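Long-range contacts in 6-phosphogluconolactonase (Thermotoga maritima, PDB 1PBT), which catalyses the hydrolysis of 6-phosphogluconolactone to 6-phosphogluconate, the second step of the oxidative pentose phosphate pathway: residues A[35-40]-A[71-76]; A[24-29]-A[236-241]; A[167-172]-A[189-194]. One frame throughout, in Å; residues are numbered along the deposited sequence.

Contact 1 (A[35-40]-A[71-76])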
loop_
_atom_site.group_PDB
_atom_site.type_symbol
_atom_site.label_atom_id
_atom_site.label_comp_id
_atom_site.label_asym_id
_atom_site.label_seq_id
_atom_site.Cartn_x
_atom_site.Cartn_y
_atom_site.Cartn_z
ATOM N N TYR A 35 19.178 -2.149 1.931
ATOM C CA TYR A 35 17.754 -2.444 1.765
ATOM C C TYR A 35 16.976 -1.411 0.966
ATOM O O TYR A 35 16.419 -1.719 -0.083
ATOM C CB TYR A 35 17.079 -2.600 3.128
ATOM C CG TYR A 35 15.613 -2.957 3.033
ATOM C CD1 TYR A 35 15.206 -4.267 2.760
ATOM C CD2 TYR A 35 14.623 -1.979 3.187
ATOM C CE1 TYR A 35 13.842 -4.596 2.646
ATOM C CE2 TYR A 35 13.270 -2.298 3.071
ATOM C CZ TYR A 35 12.887 -3.606 2.806
ATOM O OH TYR A 35 11.538 -3.913 2.728
ATOM N N VAL A 36 16.927 -0.181 1.466
ATOM C CA VAL A 36 16.187 0.862 0.772
ATOM C C VAL A 36 16.610 1.043 -0.684
ATOM O O VAL A 36 15.772 0.986 -1.578
ATOM C CB VAL A 36 16.289 2.195 1.519
ATOM C CG1 VAL A 36 15.586 3.285 0.731
ATOM C CG2 VAL A 36 15.655 2.051 2.900
ATOM N N ASP A 37 17.899 1.244 -0.937
ATOM C CA ASP A 37 18.353 1.416 -2.318
ATOM C C ASP A 37 17.957 0.232 -3.205
ATOM O O ASP A 37 17.551 0.426 -4.347
ATOM C CB ASP A 37 19.875 1.610 -2.386
ATOM C CG ASP A 37 20.324 2.932 -1.788
ATOM O OD1 ASP A 37 19.606 3.937 -1.953
ATOM O OD2 ASP A 37 21.405 2.967 -1.162
ATOM N N PHE A 38 18.063 -0.991 -2.687
ATOM C CA PHE A 38 17.699 -2.173 -3.473
ATOM C C PHE A 38 16.219 -2.127 -3.848
ATOM O O PHE A 38 15.842 -2.309 -5.006
ATOM C CB PHE A 38 17.958 -3.455 -2.686
ATOM C CG PHE A 38 17.712 -4.719 -3.479
ATOM C CD1 PHE A 38 18.701 -5.240 -4.307
ATOM C CD2 PHE A 38 16.488 -5.375 -3.410
ATOM C CE1 PHE A 38 18.475 -6.394 -5.050
ATOM C CE2 PHE A 38 16.246 -6.536 -4.152
ATOM C CZ PHE A 38 17.240 -7.046 -4.973
ATOM N N VAL A 39 15.381 -1.897 -2.849
ATOM C CA VAL A 39 13.941 -1.833 -3.076
ATOM C C VAL A 39 13.579 -0.736 -4.078
ATOM O O VAL A 39 12.796 -0.946 -5.005
ATOM C CB VAL A 39 13.216 -1.565 -1.766
ATOM C CG1 VAL A 39 11.712 -1.440 -2.021
ATOM C CG2 VAL A 39 13.543 -2.661 -0.781
ATOM N N VAL A 40 14.164 0.440 -3.883
ATOM C CA VAL A 40 13.911 1.569 -4.765
ATOM C C VAL A 40 14.245 1.199 -6.204
ATOM O O VAL A 40 13.469 1.466 -7.119
ATOM C CB VAL A 40 14.745 2.800 -4.341
ATOM C CG1 VAL A 40 14.711 3.868 -5.428
ATOM C CG2 VAL A 40 14.195 3.363 -3.044
ATOM N N TYR A 71 9.696 5.769 -0.398
ATOM C CA TYR A 71 8.966 6.769 -1.165
ATOM C C TYR A 71 9.816 8.030 -1.283
ATOM O O TYR A 71 9.825 8.692 -2.321
ATOM C CB TYR A 71 7.634 7.136 -0.492
ATOM C CG TYR A 71 6.695 5.980 -0.227
ATOM C CD1 TYR A 71 6.709 4.838 -1.039
ATOM C CD2 TYR A 71 5.750 6.053 0.800
ATOM C CE1 TYR A 71 5.796 3.797 -0.830
ATOM C CE2 TYR A 71 4.823 5.007 1.021
ATOM C CZ TYR A 71 4.861 3.890 0.195
ATOM O OH TYR A 71 3.960 2.870 0.398
ATOM N N GLU A 72 10.524 8.347 -0.208
ATOM C CA GLU A 72 11.380 9.524 -0.147
ATOM C C GLU A 72 12.377 9.522 -1.303
ATOM O O GLU A 72 12.601 10.552 -1.955
ATOM C CB GLU A 72 12.104 9.530 1.199
ATOM C CG GLU A 72 12.909 10.768 1.498
ATOM C CD GLU A 72 13.167 10.920 2.982
ATOM O OE1 GLU A 72 13.370 9.885 3.659
ATOM O OE2 GLU A 72 13.168 12.071 3.468
ATOM N N LYS A 73 12.957 8.358 -1.569
ATOM C CA LYS A 73 13.918 8.205 -2.656
ATOM C C LYS A 73 13.209 8.169 -4.006
ATOM O O LYS A 73 13.688 8.747 -4.980
ATOM C CB LYS A 73 14.720 6.915 -2.473
ATOM C CG LYS A 73 15.577 6.872 -1.218
ATOM C CD LYS A 73 16.766 7.806 -1.323
ATOM C CE LYS A 73 17.795 7.500 -0.247
ATOM N NZ LYS A 73 19.059 8.262 -0.463
ATOM N N LEU A 74 12.068 7.484 -4.064
ATOM C CA LEU A 74 11.316 7.405 -5.316
ATOM C C LEU A 74 10.893 8.794 -5.808
ATOM O O LEU A 74 10.856 9.048 -7.015
ATOM C CB LEU A 74 10.079 6.516 -5.146
ATOM C CG LEU A 74 10.346 5.006 -5.143
ATOM C CD1 LEU A 74 9.056 4.247 -4.828
ATOM C CD2 LEU A 74 10.879 4.582 -6.504
ATOM N N ALA A 75 10.585 9.685 -4.871
ATOM C CA ALA A 75 10.173 11.038 -5.223
ATOM C C ALA A 75 11.281 11.806 -5.941
ATOM O O ALA A 75 11.016 12.768 -6.662
ATOM C CB ALA A 75 9.758 11.778 -3.985
ATOM N N GLU A 76 12.519 11.374 -5.745
ATOM C CA GLU A 76 13.654 12.043 -6.360
ATOM C C GLU A 76 13.920 11.601 -7.793
ATOM O O GLU A 76 14.637 12.282 -8.522
ATOM C CB GLU A 76 14.907 11.815 -5.500
ATOM C CG GLU A 76 14.922 12.624 -4.211
ATOM C CD GLU A 76 15.801 12.019 -3.127
ATOM O OE1 GLU A 76 16.833 11.392 -3.461
ATOM O OE2 GLU A 76 15.464 12.184 -1.932
#

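Contact 2 (A[24-29]-A[236-241]). With EDO (1,2-ethanediol), chain E.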
loop_
_atom_site.group_PDB
_atom_site.type_symbol
_atom_site.label_atom_id
_atom_site.label_comp_id
_atom_site.label_asym_id
_atom_site.label_seq_id
_atom_site.Cartn_x
_atom_site.Cartn_y
_atom_site.Cartn_z
ATOM N N GLU A 24 1.532 -17.090 -12.138
ATOM C CA GLU A 24 1.535 -16.268 -10.922
ATOM C C GLU A 24 2.139 -17.008 -9.721
ATOM O O GLU A 24 1.755 -18.138 -9.441
ATOM C CB GLU A 24 0.081 -15.846 -10.609
ATOM C CG GLU A 24 -0.192 -15.225 -9.207
ATOM C CD GLU A 24 0.092 -16.194 -8.022
ATOM O OE1 GLU A 24 1.070 -15.997 -7.256
ATOM O OE2 GLU A 24 -0.670 -17.159 -7.874
ATOM N N LYS A 25 3.079 -16.374 -9.020
ATOM C CA LYS A 25 3.714 -16.965 -7.834
ATOM C C LYS A 25 4.242 -15.885 -6.885
ATOM O O LYS A 25 4.051 -14.690 -7.113
ATOM C CB LYS A 25 4.874 -17.877 -8.228
ATOM C CG LYS A 25 6.024 -17.177 -8.939
ATOM C CD LYS A 25 5.630 -16.808 -10.349
ATOM C CE LYS A 25 6.838 -16.592 -11.214
ATOM N NZ LYS A 25 6.429 -16.397 -12.630
ATOM N N THR A 26 4.912 -16.320 -5.820
ATOM C CA THR A 26 5.473 -15.400 -4.837
ATOM C C THR A 26 6.998 -15.502 -4.849
ATOM O O THR A 26 7.557 -16.587 -4.997
ATOM C CB THR A 26 4.949 -15.714 -3.408
ATOM O OG1 THR A 26 3.540 -15.436 -3.342
ATOM C CG2 THR A 26 5.686 -14.874 -2.363
ATOM N N VAL A 27 7.665 -14.359 -4.706
ATOM C CA VAL A 27 9.127 -14.324 -4.693
ATOM C C VAL A 27 9.552 -13.579 -3.432
ATOM O O VAL A 27 8.979 -12.547 -3.105
ATOM C CB VAL A 27 9.669 -13.597 -5.949
ATOM C CG1 VAL A 27 11.192 -13.589 -5.949
ATOM C CG2 VAL A 27 9.164 -14.297 -7.196
ATOM N N ILE A 28 10.548 -14.101 -2.721
ATOM C CA ILE A 28 11.015 -13.468 -1.490
ATOM C C ILE A 28 12.489 -13.125 -1.599
ATOM O O ILE A 28 13.297 -13.985 -1.941
ATOM C CB ILE A 28 10.822 -14.402 -0.271
ATOM C CG1 ILE A 28 9.339 -14.739 -0.092
ATOM C CG2 ILE A 28 11.330 -13.734 0.986
ATOM C CD1 ILE A 28 9.091 -15.929 0.815
ATOM N N TYR A 29 12.825 -11.861 -1.336
ATOM C CA TYR A 29 14.215 -11.403 -1.377
ATOM C C TYR A 29 14.677 -11.173 0.062
ATOM O O TYR A 29 14.033 -10.453 0.813
ATOM C CB TYR A 29 14.331 -10.086 -2.148
ATOM C CG TYR A 29 14.192 -10.186 -3.654
ATOM C CD1 TYR A 29 15.316 -10.313 -4.471
ATOM C CD2 TYR A 29 12.945 -10.105 -4.267
ATOM C CE1 TYR A 29 15.198 -10.349 -5.861
ATOM C CE2 TYR A 29 12.815 -10.143 -5.660
ATOM C CZ TYR A 29 13.950 -10.262 -6.445
ATOM O OH TYR A 29 13.836 -10.263 -7.816
ATOM N N THR A 236 3.633 -11.597 -6.509
ATOM C CA THR A 236 3.673 -11.032 -5.163
ATOM C C THR A 236 5.145 -11.143 -4.818
ATOM O O THR A 236 5.723 -12.221 -4.936
ATOM C CB THR A 236 2.873 -11.874 -4.166
ATOM O OG1 THR A 236 1.511 -11.953 -4.601
ATOM C CG2 THR A 236 2.933 -11.261 -2.784
ATOM N N VAL A 237 5.751 -10.034 -4.420
ATOM C CA VAL A 237 7.165 -10.018 -4.081
ATOM C C VAL A 237 7.369 -9.476 -2.679
ATOM O O VAL A 237 6.780 -8.461 -2.309
ATOM C CB VAL A 237 7.973 -9.115 -5.043
ATOM C CG1 VAL A 237 9.464 -9.228 -4.719
ATOM C CG2 VAL A 237 7.694 -9.492 -6.478
ATOM N N TRP A 238 8.186 -10.169 -1.892
ATOM C CA TRP A 238 8.493 -9.715 -0.540
ATOM C C TRP A 238 9.939 -9.243 -0.500
ATOM O O TRP A 238 10.832 -9.958 -0.945
ATOM C CB TRP A 238 8.341 -10.847 0.475
ATOM C CG TRP A 238 6.946 -11.304 0.701
ATOM C CD1 TRP A 238 6.178 -12.045 -0.151
ATOM C CD2 TRP A 238 6.140 -11.059 1.862
ATOM N NE1 TRP A 238 4.942 -12.278 0.410
ATOM C CE2 TRP A 238 4.893 -11.681 1.644
ATOM C CE3 TRP A 238 6.352 -10.369 3.066
ATOM C CZ2 TRP A 238 3.857 -11.635 2.586
ATOM C CZ3 TRP A 238 5.325 -10.324 4.002
ATOM C CH2 TRP A 238 4.091 -10.953 3.756
ATOM N N PHE A 239 10.170 -8.035 0.003
ATOM C CA PHE A 239 11.537 -7.530 0.138
ATOM C C PHE A 239 11.759 -7.586 1.624
ATOM O O PHE A 239 11.194 -6.803 2.378
ATOM C CB PHE A 239 11.672 -6.104 -0.389
ATOM C CG PHE A 239 11.566 -6.017 -1.878
ATOM C CD1 PHE A 239 12.517 -6.634 -2.680
ATOM C CD2 PHE A 239 10.501 -5.361 -2.482
ATOM C CE1 PHE A 239 12.409 -6.604 -4.066
ATOM C CE2 PHE A 239 10.385 -5.325 -3.871
ATOM C CZ PHE A 239 11.338 -5.948 -4.659
ATOM N N VAL A 240 12.576 -8.538 2.045
ATOM C CA VAL A 240 12.805 -8.738 3.461
ATOM C C VAL A 240 14.158 -8.300 3.956
ATOM O O VAL A 240 15.193 -8.766 3.493
ATOM C CB VAL A 240 12.586 -10.217 3.823
ATOM C CG1 VAL A 240 12.661 -10.402 5.323
ATOM C CG2 VAL A 240 11.241 -10.680 3.290
ATOM N N GLY A 241 14.146 -7.383 4.911
ATOM C CA GLY A 241 15.395 -6.939 5.472
ATOM C C GLY A 241 15.611 -7.847 6.663
ATOM O O GLY A 241 15.061 -7.577 7.730
HETATM C C1 EDO E . 10.688 -14.020 -12.504
HETATM O O1 EDO E . 11.442 -14.628 -13.514
HETATM C C2 EDO E . 9.375 -14.693 -12.307
HETATM O O2 EDO E . 8.943 -15.397 -13.513
HETATM O O HOH W 1 0.792 -13.467 -6.706
HETATM O O HOH W 2 2.833 -14.131 -0.336
#

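Contact 3 (A[167-172]-A[189-194]). With SO4 (sulfate ion), chain B.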
loop_
_atom_site.group_PDB
_atom_site.type_symbol
_atom_site.label_atom_id
_atom_site.label_comp_id
_atom_site.label_asym_id
_atom_site.label_seq_id
_atom_site.Cartn_x
_atom_site.Cartn_y
_atom_site.Cartn_z
ATOM N N LEU A 167 -10.003 -10.784 9.572
ATOM C CA LEU A 167 -10.322 -11.329 8.264
ATOM C C LEU A 167 -11.673 -10.837 7.743
ATOM O O LEU A 167 -11.832 -10.649 6.544
ATOM C CB LEU A 167 -10.288 -12.868 8.297
ATOM C CG LEU A 167 -8.924 -13.494 8.637
ATOM C CD1 LEU A 167 -8.973 -15.003 8.420
ATOM C CD2 LEU A 167 -7.847 -12.899 7.745
ATOM N N GLU A 168 -12.639 -10.618 8.640
ATOM C CA GLU A 168 -13.957 -10.130 8.215
ATOM C C GLU A 168 -13.791 -8.825 7.431
ATOM O O GLU A 168 -14.411 -8.617 6.382
ATOM C CB GLU A 168 -14.851 -9.873 9.436
ATOM C CG GLU A 168 -16.297 -9.550 9.076
ATOM C CD GLU A 168 -17.123 -9.075 10.263
ATOM O OE1 GLU A 168 -16.716 -9.291 11.425
ATOM O OE2 GLU A 168 -18.199 -8.486 10.029
ATOM N N THR A 169 -12.938 -7.949 7.947
ATOM C CA THR A 169 -12.692 -6.670 7.293
ATOM C C THR A 169 -12.118 -6.873 5.897
ATOM O O THR A 169 -12.530 -6.230 4.936
ATOM C CB THR A 169 -11.686 -5.819 8.085
ATOM O OG1 THR A 169 -12.157 -5.627 9.423
ATOM C CG2 THR A 169 -11.489 -4.462 7.402
ATOM N N GLY A 170 -11.158 -7.779 5.781
ATOM C CA GLY A 170 -10.548 -8.001 4.480
ATOM C C GLY A 170 -11.498 -8.632 3.490
ATOM O O GLY A 170 -11.428 -8.376 2.283
ATOM N N ASN A 171 -12.415 -9.443 4.008
ATOM C CA ASN A 171 -13.363 -10.144 3.169
ATOM C C ASN A 171 -14.622 -9.362 2.852
ATOM O O ASN A 171 -15.556 -9.913 2.259
ATOM C CB ASN A 171 -13.763 -11.477 3.814
ATOM C CG ASN A 171 -12.605 -12.443 3.933
ATOM O OD1 ASN A 171 -11.782 -12.557 3.029
ATOM N ND2 ASN A 171 -12.552 -13.165 5.043
ATOM N N LYS A 172 -14.666 -8.093 3.246
ATOM C CA LYS A 172 -15.841 -7.272 2.965
ATOM C C LYS A 172 -16.095 -7.221 1.470
ATOM O O LYS A 172 -15.163 -7.138 0.657
ATOM C CB LYS A 172 -15.662 -5.848 3.493
ATOM C CG LYS A 172 -15.793 -5.710 4.997
ATOM C CD LYS A 172 -17.252 -5.788 5.461
ATOM C CE LYS A 172 -17.350 -5.621 6.978
ATOM N NZ LYS A 172 -18.755 -5.611 7.480
ATOM N N ARG A 189 -10.419 2.885 11.342
ATOM C CA ARG A 189 -9.628 2.957 10.107
ATOM C C ARG A 189 -10.507 2.827 8.874
ATOM O O ARG A 189 -11.609 2.290 8.946
ATOM C CB ARG A 189 -8.612 1.797 10.023
ATOM C CG ARG A 189 -7.832 1.458 11.277
ATOM C CD ARG A 189 -6.890 2.565 11.616
ATOM N NE ARG A 189 -5.952 2.211 12.676
ATOM C CZ ARG A 189 -4.735 1.713 12.470
ATOM N NH1 ARG A 189 -4.297 1.487 11.234
ATOM N NH2 ARG A 189 -3.924 1.508 13.497
ATOM N N VAL A 190 -10.002 3.315 7.741
ATOM C CA VAL A 190 -10.686 3.167 6.454
ATOM C C VAL A 190 -9.635 2.382 5.658
ATOM O O VAL A 190 -8.462 2.746 5.646
ATOM C CB VAL A 190 -10.979 4.520 5.763
ATOM C CG1 VAL A 190 -11.514 4.271 4.346
ATOM C CG2 VAL A 190 -12.003 5.319 6.584
ATOM N N THR A 191 -10.037 1.307 4.992
ATOM C CA THR A 191 -9.049 0.486 4.304
ATOM C C THR A 191 -9.538 -0.180 3.039
ATOM O O THR A 191 -10.732 -0.470 2.889
ATOM C CB THR A 191 -8.541 -0.646 5.259
ATOM O OG1 THR A 191 -7.470 -1.385 4.647
ATOM C CG2 THR A 191 -9.683 -1.605 5.586
ATOM N N LEU A 192 -8.613 -0.404 2.111
ATOM C CA LEU A 192 -8.967 -1.141 0.914
ATOM C C LEU A 192 -9.165 -2.550 1.439
ATOM O O LEU A 192 -8.583 -2.919 2.469
ATOM C CB LEU A 192 -7.823 -1.146 -0.092
ATOM C CG LEU A 192 -7.453 0.205 -0.689
ATOM C CD1 LEU A 192 -6.397 0.037 -1.780
ATOM C CD2 LEU A 192 -8.706 0.843 -1.238
ATOM N N THR A 193 -9.980 -3.330 0.734
ATOM C CA THR A 193 -10.266 -4.714 1.124
ATOM C C THR A 193 -9.376 -5.686 0.366
ATOM O O THR A 193 -8.597 -5.290 -0.505
ATOM C CB THR A 193 -11.697 -5.105 0.766
ATOM O OG1 THR A 193 -11.876 -4.909 -0.644
ATOM C CG2 THR A 193 -12.717 -4.261 1.544
ATOM N N PHE A 194 -9.505 -6.974 0.680
ATOM C CA PHE A 194 -8.720 -7.975 -0.035
ATOM C C PHE A 194 -9.102 -7.888 -1.518
ATOM O O PHE A 194 -8.258 -7.995 -2.403
ATOM C CB PHE A 194 -9.037 -9.391 0.457
ATOM C CG PHE A 194 -8.523 -9.710 1.835
ATOM C CD1 PHE A 194 -7.371 -9.116 2.325
ATOM C CD2 PHE A 194 -9.156 -10.682 2.606
ATOM C CE1 PHE A 194 -6.846 -9.484 3.562
ATOM C CE2 PHE A 194 -8.647 -11.059 3.836
ATOM C CZ PHE A 194 -7.490 -10.464 4.321
HETATM S S SO4 B . -0.317 0.396 11.028
HETATM O O1 SO4 B . 0.499 1.413 10.320
HETATM O O2 SO4 B . -1.090 -0.349 10.009
HETATM O O3 SO4 B . 0.580 -0.533 11.756
HETATM O O4 SO4 B . -1.232 1.031 12.009
#

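Contact 1 (A[35-40]-A[71-76])
Helices 35-53 and 67-74 of the alpha/beta fold touch here, through Val36 and Val40 on one and Lys73 and Leu74 on the other. The contact is small, about 200 Å² with both sides summed. No hydrogen bond crosses it. The backbones come nearest at Val40 CA and Leu74 CA, 6.4 Å apart, and side chains make the contact.

Val40 does most of the work, and its two methyls serve different partners. CG2 presses on the root of the Lys73 side chain, 3.6 Å from Lys73 CB. CG1 lies anti to the backbone N (chi1 168°) and reaches Leu74 CD2 at 4.0 Å, the two side chains sliding past each other in opposite directions. One turn earlier Val36 CG1 meets Lys73 CG at 4.1 Å. Both valines cross the lysine chain at about a right angle.

Lys73 thus acts here mainly through its hydrocarbon part. Its chain bends at chi2 (-71°) and then runs out extended along the outer side of the contact. There its CE comes within 4.3 Å of Asp37 OD1. The amino group remains 4.6 Å from that oxygen, Lys73 NZ to Asp37 OD1, so no salt bridge forms. The opposite charges probably still attract weakly at this exposed margin, while Val40 and Leu74 are buried beneath.

Val70, one turn before Leu74, extends the apolar seam by touching Val36, Val39 and Val40. Tyr35 and Val39 turn to strand 202-208, where both pack on Leu206. From helix 67-74 itself, Tyr71 and Glu72 rest on Val109 of helix 102-111. Helix 67-74 therefore has helix 35-53 and helix 102-111 as neighbours.

Contact 2 (A[24-29]-A[236-241])
Tyr29 and Phe239 lie side by side where strands 25-31 and 235-241 pair in parallel, the first and last strands of the chain. Five backbone hydrogen bonds join the segments, with donors alternating between the strands. The one from Tyr29 N to Trp238 O is 2.8 Å long and nearly straight (171°). The bond from Thr236 N to Lys25 O, at the start of the pairing, is the longest at 3.2 Å.

The tight part is on the face of Val237, Tyr29 and Phe239. The two rings are nearly parallel, with planes at 27°, but are slid apart and barely overlap. Tyr29 CD2 is 3.5 Å from Phe239 CE1. Val237 CG1 touches both rings: it meets the tyrosine ring at its edge, 3.6 Å from Tyr29 CE2, and lies over one face of the Phe239 ring, toward the rim.

On the other face, Ile28 runs alongside Trp238 and Val240, and its CG2 is 3.8 Å from Val240 CG2. Toward Thr26 and Glu24 the contact is more exposed, and water joins polar groups. With Thr26 OG1 beside the backbone N (chi1 -67°), the methyl CG2 reaches the indole edge, 3.6 Å from Trp238 CD1. A water accepts a hydrogen bond from Trp238 NE1 and has a weak one with Thr26 OG1. Another links Glu24 OE1 to Thr236 OG1, which is also bonded to Gly232 N. Lys25 points away from the partner strand and its NZ binds a 1,2-ethanediol, probably from the crystallisation liquor.

Strand 202-208 flanks strand 235-241 on its other edge, and Phe205 stacks on Trp238. Helix 210-220 packs on Trp238 and Val240. Helix 35-53 packs on the opposite face, against Tyr29 and Phe239.

Contact 3 (A[167-172]-A[189-194])
Gly170 lies directly over the face of the Phe194 ring, as a CH-pi contact. Its CA is 3.6 Å from the ring centroid and only 12° off the ring normal. A side chain on Gly170 would run into the ring, so the closeness depends on the bare alpha carbon. Phe194 N also donates to Gly170 O at 2.9 Å, in the carbonyl plane and on a lone pair. Asn171 OD1 comes to the ring edge, 3.3 Å from Phe194 CD2, with the amide plane turned 67° from the ring. Leu167 CD2 approaches Phe194 CZ more loosely.

The contact joins helix 167-170 to the turn where strand 189-192, antiparallel to strands 84-92 and 176-178 in the mixed sheet, gives way to helix 194-197. Thr193 is the N-cap there. Its OG1, between backbone N and carbonyl carbon (chi1 57°), bonds Ala196 N and Asn174 O. Its CG2 packs on Lys172 CB at 3.9 Å. With Phe194 replaced by an alanine, Gly170 CA would probably lose its aromatic cover and a gap would open beside Leu167 and Asn171.

Thr169 and Thr191 touch through their CG2 methyls, 3.8 Å apart. At the strand's far end, Arg189 NH1 and NH2 both grip O4 of a sulfate, probably from the crystallisation liquor; His160 and Arg92 bind it too, consistent with a site for substrate phosphate.

Contacts 1 and 2 adjoin; contact 3 stands apart. Helix 35-53 follows strand 25-31 in the chain and ties the first two together: Tyr35 OH probably bonds Phe239 O, and Phe38 packs on Tyr29 and Phe239. Contact 3 lies across the chain's centre from contact 1, their centres about 28 Å apart. Contact 3 reaches the same sheet as contact 2, but the two contacts do not touch. All three are partly buried. Contact 1 is side-chain packing between helices, with a charged outer margin. Contact 2 rests on regular strand pairing, with buried residues on 236-241 and more exposed ones on 24-29. Contact 3 combines one backbone bond with a CH-pi contact of a glycine on an aromatic ring.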